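Local coordinates for protein PspGI restriction endonuclease (Pyrococcus sp. GI-H, PDB 3BM3) that probably cuts double-stranded DNA at a specific sequence as a type II restriction endonuclease, and is seen here bound to its substrate DNA, at residues 153-158 / 251-256. The protein carries 2 engineered substitutions. Sequence-based numbering, arbitrary orientation.
Sequences SAILIT and DDIIQF
Within the central mixed five-stranded sheet, strand 155-160 is packed on one side by helix 249-259, and Ile-155 of the strand meets Phe-256 and Ile-253 of the helix. The axes of strand 155-158 and helix 251-256 run nearly antiparallel (163°) and approach to 11.2 Å. Ile-155 lays its longer branch over one face of the Phe-256 ring: CG1 stands 3.6 Å from the ring centroid, a CH-pi contact offset toward the rim. Ile-155 CD1 continues past CD2 of Phe-256 to the helix, 3.9 Å from CG1 of Ile-253. The ring extends over the turn that leads into the strand, because its CG is anti to the backbone N (chi1 175°). There its edge meets the main chain, with Phe-256 CE2 3.3 Å from the carbonyl O of Ser-153, close to the ring plane. Two residues along the strand, Ile-157 CD1 meets Ile-253 CD1 at 3.9 Å, methyl to methyl. With an alanine in place of Phe-256, Ile-155 would probably lose the aromatic face under CG1, opening a gap between the helix and the chain entering the strand. Elsewhere the helix is tied to the sheet by Asp-252, which forms salt bridges to Arg-244 and Arg-211. Such apolar packing of a helix on the central sheet is consistent with the alpha/beta core of PDDEXK nucleases, the clan of the EcoRII C-terminal family.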
loop_
_atom_site.group_PDB
_atom_site.type_symbol
_atom_site.label_atom_id
_atom_site.label_comp_id
_atom_site.label_asym_id
_atom_site.label_seq_id
_atom_site.Cartn_x
_atom_site.Cartn_y
_atom_site.Cartn_z
ATOM N N SER C 153 13.475 -15.010 -19.651
ATOM C CA SER C 153 13.939 -16.301 -19.162
ATOM C C SER C 153 13.805 -16.426 -17.656
ATOM O O SER C 153 14.095 -17.466 -17.096
ATOM C CB SER C 153 15.397 -16.537 -19.551
ATOM O OG SER C 153 16.282 -15.684 -18.825
ATOM N N ALA C 154 13.393 -15.340 -17.004
ATOM C CA ALA C 154 13.280 -15.295 -15.530
ATOM C C ALA C 154 11.850 -14.942 -15.155
ATOM O O ALA C 154 11.080 -14.397 -15.962
ATOM C CB ALA C 154 14.223 -14.252 -14.944
ATOM N N ILE C 155 11.523 -15.249 -13.906
ATOM C CA ILE C 155 10.222 -14.924 -13.356
ATOM C C ILE C 155 10.436 -13.926 -12.245
ATOM O O ILE C 155 11.262 -14.152 -11.372
ATOM C CB ILE C 155 9.493 -16.138 -12.788
ATOM C CG1 ILE C 155 9.570 -17.330 -13.730
ATOM C CG2 ILE C 155 8.036 -15.765 -12.444
ATOM C CD1 ILE C 155 9.053 -18.645 -13.078
ATOM N N LEU C 156 9.661 -12.841 -12.280
ATOM C CA LEU C 156 9.601 -11.901 -11.193
ATOM C C LEU C 156 8.316 -12.223 -10.449
ATOM O O LEU C 156 7.227 -12.306 -11.043
ATOM C CB LEU C 156 9.554 -10.477 -11.710
ATOM C CG LEU C 156 10.612 -10.189 -12.756
ATOM C CD1 LEU C 156 10.543 -8.749 -13.162
ATOM C CD2 LEU C 156 11.983 -10.558 -12.194
ATOM N N ILE C 157 8.456 -12.398 -9.144
ATOM C CA ILE C 157 7.318 -12.742 -8.319
ATOM C C ILE C 157 7.186 -11.733 -7.214
ATOM O O ILE C 157 8.155 -11.500 -6.466
ATOM C CB ILE C 157 7.446 -14.117 -7.696
ATOM C CG1 ILE C 157 7.722 -15.160 -8.780
ATOM C CG2 ILE C 157 6.134 -14.443 -6.963
ATOM C CD1 ILE C 157 7.845 -16.617 -8.291
ATOM N N THR C 158 6.017 -11.114 -7.137
ATOM C CA THR C 158 5.689 -10.206 -6.060
ATOM C C THR C 158 4.764 -10.992 -5.141
ATOM O O THR C 158 3.886 -11.716 -5.607
ATOM C CB THR C 158 5.039 -8.898 -6.580
ATOM O OG1 THR C 158 5.988 -8.184 -7.388
ATOM C CG2 THR C 158 4.619 -8.017 -5.407
ATOM N N ASP C 251 5.114 -25.867 -9.242
ATOM C CA ASP C 251 5.214 -26.614 -10.479
ATOM C C ASP C 251 5.207 -25.662 -11.675
ATOM O O ASP C 251 5.885 -25.890 -12.658
ATOM C CB ASP C 251 4.081 -27.623 -10.572
ATOM C CG ASP C 251 4.197 -28.486 -11.801
ATOM O OD1 ASP C 251 5.269 -29.085 -11.935
ATOM O OD2 ASP C 251 3.252 -28.488 -12.631
ATOM N N ASP C 252 4.458 -24.557 -11.587
ATOM C CA ASP C 252 4.439 -23.571 -12.674
ATOM C C ASP C 252 5.840 -23.020 -12.905
ATOM O O ASP C 252 6.272 -22.818 -14.041
ATOM C CB ASP C 252 3.490 -22.436 -12.344
ATOM C CG ASP C 252 2.023 -22.803 -12.470
ATOM O OD1 ASP C 252 1.697 -23.941 -12.871
ATOM O OD2 ASP C 252 1.183 -21.909 -12.193
ATOM N N ILE C 253 6.559 -22.769 -11.823
ATOM C CA ILE C 253 7.917 -22.269 -11.938
ATOM C C ILE C 253 8.793 -23.349 -12.578
ATOM O O ILE C 253 9.566 -23.092 -13.498
ATOM C CB ILE C 253 8.502 -21.906 -10.578
ATOM C CG1 ILE C 253 7.817 -20.661 -10.022
ATOM C CG2 ILE C 253 9.996 -21.645 -10.694
ATOM C CD1 ILE C 253 8.034 -20.510 -8.496
ATOM N N ILE C 254 8.653 -24.564 -12.069
ATOM C CA ILE C 254 9.408 -25.720 -12.614
ATOM C C ILE C 254 9.163 -25.827 -14.122
ATOM O O ILE C 254 10.101 -25.991 -14.909
ATOM C CB ILE C 254 9.012 -27.029 -11.908
ATOM C CG1 ILE C 254 9.653 -27.068 -10.503
ATOM C CG2 ILE C 254 9.491 -28.236 -12.726
ATOM C CD1 ILE C 254 9.033 -28.059 -9.556
ATOM N N GLN C 255 7.910 -25.743 -14.538
ATOM C CA GLN C 255 7.580 -25.897 -15.960
ATOM C C GLN C 255 8.087 -24.726 -16.789
ATOM O O GLN C 255 8.543 -24.882 -17.926
ATOM C CB GLN C 255 6.082 -26.036 -16.154
ATOM C CG GLN C 255 5.471 -27.242 -15.439
ATOM C CD GLN C 255 6.050 -28.555 -15.905
ATOM O OE1 GLN C 255 6.343 -28.718 -17.080
ATOM N NE2 GLN C 255 6.188 -29.508 -14.994
ATOM N N PHE C 256 7.995 -23.540 -16.216
ATOM C CA PHE C 256 8.563 -22.381 -16.846
ATOM C C PHE C 256 10.060 -22.565 -17.048
ATOM O O PHE C 256 10.558 -22.349 -18.133
ATOM C CB PHE C 256 8.321 -21.135 -16.006
ATOM C CG PHE C 256 8.992 -19.931 -16.544
ATOM C CD1 PHE C 256 8.327 -19.074 -17.416
ATOM C CD2 PHE C 256 10.304 -19.650 -16.180
ATOM C CE1 PHE C 256 8.983 -17.953 -17.918
ATOM C CE2 PHE C 256 10.961 -18.573 -16.684
ATOM C CZ PHE C 256 10.301 -17.708 -17.558
#